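Local atomic coordinates of EvdO1 (Micromonospora carbonacea, PDB entry 4XBZ), a protein that probably catalyses an oxidative cyclization in orthosomycin biosynthesis, as a metal-dependent oxygenase of the phytanoyl-CoA dioxygenase family. Residues P151-R156 with P247-G251; S145-P151 with K252-Y258; P125-R129 with E301-D305; V57-L63 with G233-H238. All coordinates share one frame; numbering follows the deposited sequence.

Contact 1: P151-R156 with P247-G251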
loop_
_atom_site.group_PDB
_atom_site.type_symbol
_atom_site.label_atom_id
_atom_site.label_comp_id
_atom_site.label_asym_id
_atom_site.label_seq_id
_atom_site.Cartn_x
_atom_site.Cartn_y
_atom_site.Cartn_z
ATOM N N PRO A 151 24.916 -25.877 5.683
ATOM C CA PRO A 151 24.724 -26.439 7.031
ATOM C C PRO A 151 26.024 -26.761 7.793
ATOM O O PRO A 151 25.975 -26.851 9.011
ATOM C CB PRO A 151 23.913 -27.719 6.766
ATOM C CG PRO A 151 24.125 -28.027 5.337
ATOM C CD PRO A 151 24.301 -26.714 4.643
ATOM N N ALA A 152 27.157 -26.911 7.111
ATOM C CA ALA A 152 28.430 -27.111 7.805
ATOM C C ALA A 152 28.866 -25.823 8.489
ATOM O O ALA A 152 29.833 -25.806 9.254
ATOM C CB ALA A 152 29.516 -27.588 6.841
ATOM N N GLY A 153 28.156 -24.740 8.199
ATOM C CA GLY A 153 28.456 -23.462 8.804
ATOM C C GLY A 153 28.268 -22.330 7.820
ATOM O O GLY A 153 28.857 -22.337 6.745
ATOM N N ALA A 154 27.443 -21.354 8.190
ATOM C CA ALA A 154 27.210 -20.173 7.362
ATOM C C ALA A 154 27.699 -18.916 8.072
ATOM O O ALA A 154 27.483 -18.743 9.278
ATOM C CB ALA A 154 25.739 -20.045 7.023
ATOM N N PRO A 155 28.359 -18.024 7.324
ATOM C CA PRO A 155 28.811 -16.767 7.924
ATOM C C PRO A 155 27.644 -15.827 8.286
ATOM O O PRO A 155 26.524 -15.939 7.762
ATOM C CB PRO A 155 29.684 -16.155 6.828
ATOM C CG PRO A 155 29.131 -16.683 5.577
ATOM C CD PRO A 155 28.638 -18.082 5.884
ATOM N N ARG A 156 27.927 -14.904 9.195
ATOM C CA ARG A 156 26.984 -13.866 9.591
ATOM C C ARG A 156 26.410 -13.068 8.395
ATOM O O ARG A 156 27.140 -12.712 7.457
ATOM C CB ARG A 156 27.686 -12.935 10.575
ATOM C CG ARG A 156 26.909 -11.718 10.974
ATOM C CD ARG A 156 27.780 -10.823 11.825
ATOM N NE ARG A 156 27.054 -9.643 12.265
ATOM C CZ ARG A 156 27.568 -8.703 13.042
ATOM N NH1 ARG A 156 28.824 -8.807 13.464
ATOM N NH2 ARG A 156 26.821 -7.659 13.403
ATOM N N PRO A 247 22.595 -14.035 12.347
ATOM C CA PRO A 247 23.837 -14.412 13.027
ATOM C C PRO A 247 24.521 -15.550 12.289
ATOM O O PRO A 247 23.849 -16.253 11.533
ATOM C CB PRO A 247 23.347 -14.890 14.399
ATOM C CG PRO A 247 22.052 -15.593 14.053
ATOM C CD PRO A 247 21.443 -14.779 12.898
ATOM N N ALA A 248 25.818 -15.747 12.507
ATOM C CA ALA A 248 26.473 -16.941 11.982
ATOM C C ALA A 248 25.771 -18.180 12.561
ATOM O O ALA A 248 25.379 -18.176 13.732
ATOM C CB ALA A 248 27.945 -16.925 12.316
ATOM N N VAL A 249 25.559 -19.210 11.738
ATOM C CA VAL A 249 24.811 -20.405 12.162
ATOM C C VAL A 249 25.371 -21.703 11.559
ATOM O O VAL A 249 26.080 -21.669 10.545
ATOM C CB VAL A 249 23.316 -20.312 11.774
ATOM C CG1 VAL A 249 22.599 -19.231 12.596
ATOM C CG2 VAL A 249 23.153 -20.080 10.265
ATOM N N VAL A 250 25.022 -22.837 12.176
ATOM C CA VAL A 250 25.457 -24.180 11.736
ATOM C C VAL A 250 24.316 -25.207 11.794
ATOM O O VAL A 250 23.389 -25.064 12.569
ATOM C CB VAL A 250 26.635 -24.721 12.596
ATOM C CG1 VAL A 250 27.849 -23.834 12.468
ATOM C CG2 VAL A 250 26.233 -24.821 14.061
ATOM N N GLY A 251 24.373 -26.231 10.953
ATOM C CA GLY A 251 23.508 -27.389 11.124
ATOM C C GLY A 251 22.152 -27.446 10.436
ATOM O O GLY A 251 21.457 -28.459 10.537
HETATM O O HOH W 1 23.892 -16.375 9.005
#

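Contact 2: S145-P151 with K252-Y258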
loop_
_atom_site.group_PDB
_atom_site.type_symbol
_atom_site.label_atom_id
_atom_site.label_comp_id
_atom_site.label_asym_id
_atom_site.label_seq_id
_atom_site.Cartn_x
_atom_site.Cartn_y
_atom_site.Cartn_z
ATOM N N SER A 145 13.803 -16.269 -6.660
ATOM C CA SER A 145 14.990 -17.069 -6.362
ATOM C C SER A 145 14.782 -17.966 -5.157
ATOM O O SER A 145 13.809 -17.818 -4.430
ATOM C CB SER A 145 16.201 -16.158 -6.110
ATOM O OG SER A 145 15.968 -15.283 -5.016
ATOM N N MET A 146 15.708 -18.893 -4.950
ATOM C CA MET A 146 15.746 -19.625 -3.706
ATOM C C MET A 146 17.076 -19.373 -3.029
ATOM O O MET A 146 18.133 -19.402 -3.676
ATOM C CB MET A 146 15.523 -21.109 -3.927
ATOM C CG MET A 146 15.334 -21.873 -2.628
ATOM S SD MET A 146 15.021 -23.621 -2.919
ATOM C CE MET A 146 16.550 -24.084 -3.713
ATOM N N VAL A 147 17.010 -19.093 -1.729
ATOM C CA VAL A 147 18.202 -18.911 -0.906
ATOM C C VAL A 147 18.250 -20.000 0.154
ATOM O O VAL A 147 17.219 -20.392 0.715
ATOM C CB VAL A 147 18.238 -17.524 -0.236
ATOM C CG1 VAL A 147 19.500 -17.357 0.609
ATOM C CG2 VAL A 147 18.162 -16.421 -1.284
ATOM N N PHE A 148 19.454 -20.489 0.424
ATOM C CA PHE A 148 19.663 -21.584 1.372
ATOM C C PHE A 148 21.078 -21.464 1.893
ATOM O O PHE A 148 21.960 -20.989 1.180
ATOM C CB PHE A 148 19.441 -22.938 0.697
ATOM C CG PHE A 148 20.143 -23.056 -0.628
ATOM C CD1 PHE A 148 19.574 -22.520 -1.782
ATOM C CD2 PHE A 148 21.394 -23.650 -0.713
ATOM C CE1 PHE A 148 20.234 -22.591 -3.006
ATOM C CE2 PHE A 148 22.057 -23.726 -1.927
ATOM C CZ PHE A 148 21.478 -23.193 -3.077
ATOM N N LYS A 149 21.327 -21.875 3.128
ATOM C CA LYS A 149 22.695 -21.766 3.598
ATOM C C LYS A 149 23.402 -23.106 3.674
ATOM O O LYS A 149 22.815 -24.163 3.437
ATOM C CB LYS A 149 22.745 -21.059 4.949
ATOM C CG LYS A 149 21.709 -21.498 5.922
ATOM C CD LYS A 149 21.588 -20.477 7.049
ATOM C CE LYS A 149 21.422 -19.072 6.494
ATOM N NZ LYS A 149 21.001 -18.108 7.531
ATOM N N THR A 150 24.689 -23.029 3.985
ATOM C CA THR A 150 25.566 -24.186 4.034
ATOM C C THR A 150 25.615 -24.755 5.452
ATOM O O THR A 150 26.284 -24.197 6.322
ATOM C CB THR A 150 26.985 -23.810 3.570
ATOM O OG1 THR A 150 27.443 -22.664 4.297
ATOM C CG2 THR A 150 26.983 -23.456 2.123
ATOM N N PRO A 151 24.916 -25.877 5.683
ATOM C CA PRO A 151 24.724 -26.439 7.031
ATOM C C PRO A 151 26.024 -26.761 7.793
ATOM O O PRO A 151 25.975 -26.851 9.011
ATOM C CB PRO A 151 23.913 -27.719 6.766
ATOM C CG PRO A 151 24.125 -28.027 5.337
ATOM C CD PRO A 151 24.301 -26.714 4.643
ATOM N N LYS A 252 21.757 -26.381 9.748
ATOM C CA LYS A 252 20.457 -26.360 9.087
ATOM C C LYS A 252 20.576 -25.758 7.703
ATOM O O LYS A 252 21.258 -24.749 7.534
ATOM C CB LYS A 252 19.434 -25.570 9.900
ATOM C CG LYS A 252 19.217 -26.064 11.315
ATOM C CD LYS A 252 18.203 -25.184 12.053
ATOM C CE LYS A 252 17.929 -25.729 13.451
ATOM N NZ LYS A 252 19.207 -26.206 14.063
ATOM N N GLN A 253 19.908 -26.350 6.712
ATOM C CA GLN A 253 20.066 -25.844 5.352
ATOM C C GLN A 253 19.219 -24.580 5.099
ATOM O O GLN A 253 19.551 -23.767 4.222
ATOM C CB GLN A 253 19.743 -26.926 4.313
ATOM C CG GLN A 253 20.390 -26.636 2.949
ATOM C CD GLN A 253 20.086 -27.693 1.897
ATOM O OE1 GLN A 253 18.969 -28.228 1.836
ATOM N NE2 GLN A 253 21.088 -28.005 1.061
ATOM N N ARG A 254 18.149 -24.418 5.870
ATOM C CA ARG A 254 17.369 -23.172 5.884
ATOM C C ARG A 254 17.076 -22.631 4.482
ATOM O O ARG A 254 17.636 -21.626 4.063
ATOM C CB ARG A 254 18.099 -22.111 6.713
ATOM C CG ARG A 254 18.228 -22.475 8.184
ATOM C CD ARG A 254 17.617 -21.409 9.058
ATOM N NE ARG A 254 16.804 -20.507 8.265
ATOM C CZ ARG A 254 17.003 -19.197 8.168
ATOM N NH1 ARG A 254 17.967 -18.602 8.848
ATOM N NH2 ARG A 254 16.217 -18.488 7.384
ATOM N N ARG A 255 16.213 -23.321 3.754
ATOM C CA ARG A 255 15.879 -22.907 2.402
ATOM C C ARG A 255 14.678 -21.953 2.404
ATOM O O ARG A 255 13.631 -22.251 2.993
ATOM C CB ARG A 255 15.589 -24.132 1.522
ATOM C CG ARG A 255 16.688 -25.208 1.533
ATOM C CD ARG A 255 16.155 -26.543 1.031
ATOM N NE ARG A 255 15.082 -27.079 1.868
ATOM C CZ ARG A 255 14.205 -27.993 1.464
ATOM N NH1 ARG A 255 14.273 -28.471 0.224
ATOM N NH2 ARG A 255 13.248 -28.416 2.291
ATOM N N VAL A 256 14.842 -20.816 1.730
ATOM C CA VAL A 256 13.760 -19.858 1.548
ATOM C C VAL A 256 13.612 -19.459 0.077
ATOM O O VAL A 256 14.590 -19.096 -0.575
ATOM C CB VAL A 256 13.978 -18.578 2.385
ATOM C CG1 VAL A 256 12.837 -17.576 2.133
ATOM C CG2 VAL A 256 14.075 -18.905 3.867
ATOM N N ILE A 257 12.386 -19.536 -0.434
ATOM C CA ILE A 257 12.064 -19.059 -1.773
ATOM C C ILE A 257 11.575 -17.613 -1.698
ATOM O O ILE A 257 10.591 -17.337 -1.008
ATOM C CB ILE A 257 10.984 -19.940 -2.436
ATOM C CG1 ILE A 257 11.581 -21.264 -2.895
ATOM C CG2 ILE A 257 10.358 -19.244 -3.634
ATOM C CD1 ILE A 257 10.541 -22.234 -3.403
ATOM N N TYR A 258 12.280 -16.707 -2.384
ATOM C CA TYR A 258 11.974 -15.270 -2.362
ATOM C C TYR A 258 11.382 -14.801 -3.677
ATOM O O TYR A 258 12.011 -14.917 -4.734
ATOM C CB TYR A 258 13.220 -14.412 -2.067
ATOM C CG TYR A 258 13.697 -14.466 -0.631
ATOM C CD1 TYR A 258 13.084 -13.696 0.362
ATOM C CD2 TYR A 258 14.762 -15.287 -0.262
ATOM C CE1 TYR A 258 13.518 -13.742 1.684
ATOM C CE2 TYR A 258 15.194 -15.347 1.059
ATOM C CZ TYR A 258 14.568 -14.572 2.034
ATOM O OH TYR A 258 15.009 -14.635 3.350
HETATM O O HOH W 2 14.442 -13.384 -5.435
#

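Contact 3: P125-R129 with E301-D305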
loop_
_atom_site.group_PDB
_atom_site.type_symbol
_atom_site.label_atom_id
_atom_site.label_comp_id
_atom_site.label_asym_id
_atom_site.label_seq_id
_atom_site.Cartn_x
_atom_site.Cartn_y
_atom_site.Cartn_z
ATOM N N PRO A 125 -2.951 -17.768 -5.071
ATOM C CA PRO A 125 -3.978 -16.726 -4.954
ATOM C C PRO A 125 -4.023 -16.037 -3.584
ATOM O O PRO A 125 -4.400 -14.866 -3.542
ATOM C CB PRO A 125 -5.279 -17.492 -5.222
ATOM C CG PRO A 125 -4.975 -18.899 -4.792
ATOM C CD PRO A 125 -3.538 -19.121 -5.132
ATOM N N LEU A 126 -3.642 -16.718 -2.499
ATOM C CA LEU A 126 -3.587 -16.055 -1.198
ATOM C C LEU A 126 -2.382 -15.114 -1.152
ATOM O O LEU A 126 -2.476 -13.974 -0.673
ATOM C CB LEU A 126 -3.526 -17.069 -0.049
ATOM C CG LEU A 126 -4.779 -17.917 0.201
ATOM C CD1 LEU A 126 -4.691 -18.698 1.517
ATOM C CD2 LEU A 126 -6.058 -17.076 0.152
ATOM N N LEU A 127 -1.250 -15.595 -1.661
ATOM C CA LEU A 127 -0.055 -14.763 -1.784
ATOM C C LEU A 127 -0.343 -13.487 -2.601
ATOM O O LEU A 127 -0.099 -12.364 -2.138
ATOM C CB LEU A 127 1.082 -15.571 -2.416
ATOM C CG LEU A 127 2.397 -14.869 -2.749
ATOM C CD1 LEU A 127 2.944 -14.113 -1.555
ATOM C CD2 LEU A 127 3.445 -15.872 -3.284
ATOM N N LEU A 128 -0.889 -13.665 -3.800
ATOM C CA LEU A 128 -1.150 -12.543 -4.709
ATOM C C LEU A 128 -2.254 -11.569 -4.228
ATOM O O LEU A 128 -2.157 -10.362 -4.450
ATOM C CB LEU A 128 -1.506 -13.080 -6.086
ATOM C CG LEU A 128 -0.402 -13.875 -6.770
ATOM C CD1 LEU A 128 -0.950 -14.525 -8.033
ATOM C CD2 LEU A 128 0.778 -12.963 -7.103
ATOM N N ARG A 129 -3.280 -12.082 -3.552
ATOM C CA ARG A 129 -4.306 -11.197 -3.010
ATOM C C ARG A 129 -3.762 -10.352 -1.865
ATOM O O ARG A 129 -4.213 -9.213 -1.670
ATOM C CB ARG A 129 -5.543 -11.981 -2.552
ATOM C CG ARG A 129 -6.488 -12.286 -3.713
ATOM C CD ARG A 129 -7.912 -12.601 -3.261
ATOM N NE ARG A 129 -8.102 -14.005 -2.911
ATOM C CZ ARG A 129 -8.186 -14.997 -3.797
ATOM N NH1 ARG A 129 -8.075 -14.751 -5.100
ATOM N NH2 ARG A 129 -8.369 -16.245 -3.378
ATOM N N GLU A 301 -9.529 -23.815 -5.515
ATOM C CA GLU A 301 -9.013 -22.470 -5.285
ATOM C C GLU A 301 -9.759 -21.416 -6.084
ATOM O O GLU A 301 -10.083 -21.634 -7.253
ATOM C CB GLU A 301 -7.526 -22.397 -5.638
ATOM C CG GLU A 301 -6.604 -22.569 -4.470
ATOM C CD GLU A 301 -5.152 -22.514 -4.865
ATOM O OE1 GLU A 301 -4.302 -22.805 -3.996
ATOM O OE2 GLU A 301 -4.859 -22.178 -6.036
ATOM N N GLU A 302 -10.021 -20.279 -5.446
ATOM C CA GLU A 302 -10.476 -19.088 -6.151
ATOM C C GLU A 302 -9.261 -18.313 -6.680
ATOM O O GLU A 302 -8.616 -17.566 -5.941
ATOM C CB GLU A 302 -11.327 -18.208 -5.233
ATOM C CG GLU A 302 -11.977 -17.026 -5.936
ATOM C CD GLU A 302 -12.564 -17.398 -7.291
ATOM O OE1 GLU A 302 -13.532 -18.197 -7.330
ATOM O OE2 GLU A 302 -12.058 -16.889 -8.316
ATOM N N PRO A 303 -8.951 -18.489 -7.969
ATOM C CA PRO A 303 -7.714 -17.988 -8.586
ATOM C C PRO A 303 -7.623 -16.470 -8.621
ATOM O O PRO A 303 -8.641 -15.786 -8.825
ATOM C CB PRO A 303 -7.775 -18.556 -10.009
ATOM C CG PRO A 303 -9.221 -18.783 -10.270
ATOM C CD PRO A 303 -9.852 -19.119 -8.950
ATOM N N PHE A 304 -6.412 -15.954 -8.424
ATOM C CA PHE A 304 -6.193 -14.510 -8.427
ATOM C C PHE A 304 -6.619 -13.847 -9.745
ATOM O O PHE A 304 -6.250 -14.290 -10.841
ATOM C CB PHE A 304 -4.726 -14.183 -8.130
ATOM C CG PHE A 304 -4.430 -12.704 -8.086
ATOM C CD1 PHE A 304 -5.046 -11.883 -7.149
ATOM C CD2 PHE A 304 -3.532 -12.136 -8.974
ATOM C CE1 PHE A 304 -4.782 -10.529 -7.105
ATOM C CE2 PHE A 304 -3.261 -10.779 -8.928
ATOM C CZ PHE A 304 -3.883 -9.980 -7.994
ATOM N N ASP A 305 -7.400 -12.778 -9.608
ATOM C CA ASP A 305 -7.897 -11.983 -10.727
ATOM C C ASP A 305 -7.021 -10.742 -10.913
ATOM O O ASP A 305 -7.241 -9.716 -10.257
ATOM C CB ASP A 305 -9.364 -11.580 -10.480
ATOM C CG ASP A 305 -10.012 -10.895 -11.689
ATOM O OD1 ASP A 305 -9.558 -11.109 -12.834
ATOM O OD2 ASP A 305 -10.991 -10.142 -11.498
HETATM O O HOH W 3 -8.668 -12.239 -6.815
#

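Contact 4: V57-L63 with G233-H238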
loop_
_atom_site.group_PDB
_atom_site.type_symbol
_atom_site.label_atom_id
_atom_site.label_comp_id
_atom_site.label_asym_id
_atom_site.label_seq_id
_atom_site.Cartn_x
_atom_site.Cartn_y
_atom_site.Cartn_z
ATOM N N VAL A 57 7.401 -5.104 8.174
ATOM C CA VAL A 57 7.526 -6.551 8.263
ATOM C C VAL A 57 6.192 -7.175 8.711
ATOM O O VAL A 57 5.429 -6.556 9.453
ATOM C CB VAL A 57 8.690 -6.922 9.232
ATOM C CG1 VAL A 57 8.243 -6.859 10.678
ATOM C CG2 VAL A 57 9.273 -8.270 8.906
ATOM N N LEU A 58 5.895 -8.376 8.217
ATOM C CA LEU A 58 4.670 -9.106 8.557
ATOM C C LEU A 58 4.832 -10.610 8.361
ATOM O O LEU A 58 5.233 -11.061 7.277
ATOM C CB LEU A 58 3.482 -8.620 7.710
ATOM C CG LEU A 58 2.192 -9.421 7.886
ATOM C CD1 LEU A 58 1.660 -9.237 9.301
ATOM C CD2 LEU A 58 1.120 -9.075 6.852
ATOM N N VAL A 59 4.520 -11.379 9.408
ATOM C CA VAL A 59 4.487 -12.842 9.332
ATOM C C VAL A 59 3.107 -13.338 8.933
ATOM O O VAL A 59 2.101 -12.951 9.529
ATOM C CB VAL A 59 4.856 -13.516 10.675
ATOM C CG1 VAL A 59 4.569 -15.013 10.622
ATOM C CG2 VAL A 59 6.297 -13.274 11.012
ATOM N N VAL A 60 3.071 -14.193 7.921
ATOM C CA VAL A 60 1.844 -14.849 7.500
ATOM C C VAL A 60 1.946 -16.358 7.768
ATOM O O VAL A 60 2.725 -17.060 7.094
ATOM C CB VAL A 60 1.580 -14.613 6.015
ATOM C CG1 VAL A 60 0.348 -15.385 5.568
ATOM C CG2 VAL A 60 1.437 -13.110 5.725
ATOM N N ARG A 61 1.174 -16.852 8.738
ATOM C CA ARG A 61 1.206 -18.274 9.110
ATOM C C ARG A 61 0.333 -19.123 8.190
ATOM O O ARG A 61 -0.727 -18.680 7.754
ATOM C CB ARG A 61 0.746 -18.489 10.560
ATOM C CG ARG A 61 1.544 -17.741 11.612
ATOM C CD ARG A 61 2.980 -18.218 11.716
ATOM N NE ARG A 61 3.662 -17.549 12.830
ATOM C CZ ARG A 61 4.963 -17.650 13.097
ATOM N NH1 ARG A 61 5.753 -18.406 12.331
ATOM N NH2 ARG A 61 5.476 -16.983 14.133
ATOM N N GLY A 62 0.787 -20.341 7.902
ATOM C CA GLY A 62 -0.000 -21.299 7.134
ATOM C C GLY A 62 -0.415 -20.906 5.723
ATOM O O GLY A 62 -1.542 -21.180 5.309
ATOM N N LEU A 63 0.486 -20.271 4.979
ATOM C CA LEU A 63 0.199 -19.903 3.594
ATOM C C LEU A 63 -0.090 -21.140 2.742
ATOM O O LEU A 63 -1.040 -21.164 1.964
ATOM C CB LEU A 63 1.360 -19.106 2.986
ATOM C CG LEU A 63 1.218 -18.807 1.488
ATOM C CD1 LEU A 63 0.097 -17.832 1.225
ATOM C CD2 LEU A 63 2.534 -18.310 0.884
ATOM N N GLY A 233 6.365 -23.574 5.296
ATOM C CA GLY A 233 5.102 -23.167 4.696
ATOM C C GLY A 233 4.569 -21.836 5.191
ATOM O O GLY A 233 3.519 -21.373 4.737
ATOM N N ASP A 234 5.272 -21.232 6.148
ATOM C CA ASP A 234 4.953 -19.875 6.593
ATOM C C ASP A 234 5.584 -18.884 5.646
ATOM O O ASP A 234 6.498 -19.233 4.907
ATOM C CB ASP A 234 5.466 -19.595 8.005
ATOM C CG ASP A 234 4.629 -20.235 9.069
ATOM O OD1 ASP A 234 3.490 -20.667 8.774
ATOM O OD2 ASP A 234 5.117 -20.284 10.217
ATOM N N LEU A 235 5.123 -17.637 5.725
ATOM C CA LEU A 235 5.525 -16.582 4.806
ATOM C C LEU A 235 5.979 -15.319 5.531
ATOM O O LEU A 235 5.236 -14.742 6.334
ATOM C CB LEU A 235 4.363 -16.257 3.855
ATOM C CG LEU A 235 4.448 -14.920 3.110
ATOM C CD1 LEU A 235 5.540 -14.922 2.058
ATOM C CD2 LEU A 235 3.093 -14.525 2.517
ATOM N N LEU A 236 7.202 -14.893 5.252
ATOM C CA LEU A 236 7.676 -13.616 5.766
ATOM C C LEU A 236 7.637 -12.532 4.674
ATOM O O LEU A 236 8.259 -12.655 3.616
ATOM C CB LEU A 236 9.095 -13.736 6.340
ATOM C CG LEU A 236 9.642 -12.432 6.950
ATOM C CD1 LEU A 236 8.888 -12.069 8.212
ATOM C CD2 LEU A 236 11.144 -12.498 7.221
ATOM N N LEU A 237 6.874 -11.481 4.951
ATOM C CA LEU A 237 6.802 -10.297 4.107
ATOM C C LEU A 237 7.725 -9.246 4.686
ATOM O O LEU A 237 7.588 -8.880 5.864
ATOM C CB LEU A 237 5.363 -9.766 4.038
ATOM C CG LEU A 237 4.347 -10.790 3.521
ATOM C CD1 LEU A 237 2.911 -10.372 3.801
ATOM C CD2 LEU A 237 4.574 -11.048 2.031
ATOM N N HIS A 238 8.675 -8.760 3.891
ATOM C CA HIS A 238 9.431 -7.615 4.367
ATOM C C HIS A 238 9.662 -6.540 3.311
ATOM O O HIS A 238 9.852 -6.798 2.116
ATOM C CB HIS A 238 10.754 -8.075 5.030
ATOM C CG HIS A 238 11.911 -8.293 4.099
ATOM N ND1 HIS A 238 12.320 -9.554 3.712
ATOM C CD2 HIS A 238 12.822 -7.430 3.589
ATOM C CE1 HIS A 238 13.400 -9.453 2.954
ATOM N NE2 HIS A 238 13.724 -8.173 2.861
#

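Contact 1: P151-R156 with P247-G251
Ala154 and Val249 form a single antiparallel bridge between two loops, and both of their amides are used. The firmer bond runs from Ala154 N to Val249 O at 2.7 Å; its N-H...O angle of 176° shows it to be almost straight, and it meets the carbonyl nearly head-on. Its return partner, Val249 N to Ala154 O, is longer at 3.2 Å. Pro151 O receives Gly251 N at 2.6 Å on a lone pair in the carbonyl plane, which closes the far end of the pairing. At the other end two acceptors, Pro155 O (2.9 Å from the water) and Pro247 O, are bridged by a water that donates to both. Gly153 approaches Val249 O through its CA at 3.4 Å, a C-H...O contact. Gly153 O, in turn, is bonded to Thr150 OG1. Side chains add little: Ala154 CB lies 4.1 Å from Val249 CG2, and the extended Arg156 carries its guanidinium away to Leu215 O and Ser218 O. Main-chain bonds and one water thus satisfy the carbonyls of this exposed pairing with little side-chain packing, but Gly153 and Gly251 need to be glycines, since their backbone angles would press a CB against the preceding carbonyl.

Contact 2: S145-P151 with K252-Y258
Lys252 meets the other segment through its backbone, its carbonyl O lying 3.7 Å from Lys149 CG while its own side chain turns away. Gln253 follows, its carbonyl accepting Lys149 N at 2.8 Å, with CG resting near Lys149 O. Had the pairing farther along the strands continued unchanged, Lys149 N would have faced Arg254 O; the bond to Gln253 O instead marks a one-residue slip, and Arg254, with phi at 46°, is where the backbone departs from strand geometry. Arg254 O instead receives a CA-H...O contact from Phe148 CA. With CG set between its backbone N and carbonyl carbon (chi1 44°), Lys149 runs alongside Arg254 in the same direction, Lys149 CG 3.7 Å from Arg254 CB, bringing Lys149 NZ within 3.3 Å of Arg254 NH1. These are two donors of like charge, and the crowding is probably eased by Asn192 OD1, which accepts from Arg254 NH1. Arg255 lays CG on Phe148 CB, while its guanidinium goes on to Asp186. Val256 and Val147 exchange two nearly straight hydrogen bonds, the shorter from Val256 N to Val147 O at 2.6 Å. Ile257 CG1 packs on Met146 CG (3.8 Å) on the face where Ile80 and Val72 of helix 66-86 close over them. Tyr258 pairs with Ser145 through both amides, and its CD2 meets Val147 CG2 at 3.7 Å on the opposite face, where the ring lies about 6 Å from the nickel ion. The two strands, antiparallel at 149°, sit inside the large sheet between strands 105-109 and 179-184.

Contact 3: P125-R129 with E301-D305
Arg129 reaches out of helix 125-134 and grips one carbonyl of the loop at Glu302. From CB, CG is set beside the backbone N and anti to the carbonyl carbon (chi1 -83°), which brings CG to the edge of the Phe304 ring, 3.7 Å from Phe304 CD1. The chain then bends at chi3, so that the guanidinium doubles back along the helix and lays one face over Pro125 O. At the tip NH1 and NH2 both donate to Glu302 O, at 3.0 Å and 2.9 Å, and this oxygen lies only 4° out of the guanidinium plane. NH1 also donates to a water that accepts from Asp305 N, extending the hold along the loop. An alanine here is likely to leave Glu302 O without both donors and the Phe304 edge uncovered, letting the loop shift from the helix.

Beneath this polar clasp the packing is apolar. Leu128 CB sits over the face of the Phe304 ring, 3.7 Å from its centroid and 19° off the normal, a CH-pi contact, with Leu128 CD1 reaching past the rim, close to Phe304 CD2. Pro125 opens the helix and presses CB on Glu302 O at 3.4 Å, while its CD touches Glu301 OE2, which is salt-bridged to Arg292. Leu128 and Phe304 both also meet Ile289 of helix 275-293, while the helix rests on the large sheet through Leu127. The loop thus straps two helices together outside that sheet, an arrangement consistent with the helix-backed sheet of the double-stranded beta-helix fold.

Contact 4: V57-L63 with G233-H238
Four backbone hydrogen bonds pair Leu58 with Leu237 and Val60 with Leu235, two bonds each, between antiparallel strands (165°); the shortest, Val60 N to Leu235 O, is 2.7 Å. Apolar contacts divide by face. On one, Val60 CG2 meets Leu237 CD1 at 3.7 Å, and Leu58 and Leu235 join them under helices 46-55 and 125-134. On the other, Leu236 CD1 lies against Val57 CG2 (3.9 Å) and Val59 CG2; His238 extends this face, its NE2 bonded to the nickel ligand Asp162. Asp234 is the polar group: CG lies beside its backbone N (chi1 -76°), carrying the carboxylate back to Arg61 and Gly62. OD1 takes Gly62 N at 2.9 Å, nearly along the C-O axis; OD2 receives Arg61 NH1 at 2.9 Å from above the carboxylate plane, a salt bridge, and Gln231 N too. Guanidinium and carboxylate stand 60° apart; Val229 O and Glu36 also hold the arginine. An alanine at Asp234 would probably leave the Gly62 amide without its acceptor and Arg61 short of a counter-charge, the Arg61-Gly62 backbone free to shift. Backbone bonds and aliphatic contacts thus hold the pair, His238 near the nickel at one end, while one buried carboxylate ties in Arg61 and Gly62.

Overall arrangement
Contact 4 is the buried core of the set and contact 1 lies at the surface; contacts 2 and 3 are partly buried. Contacts 2 and 4 belong to the same large sheet, about 16 Å apart between centres, and strand 179-184 borders both. Contact 1 continues contact 2 outward through the shared Pro151, where regular pairing gives way to loops joined largely by main-chain bonds. Contact 3 lies across the chain's centre from contact 1 but touches contact 4 through Leu126 and Leu127 against Leu63 and Leu235. Chemistry follows place: aliphatic faces plus one salt bridge in contact 4, strand bonds ending in a lysine-arginine pair in contact 2, and an arginine-to-carbonyl clasp with a ring face in contact 3.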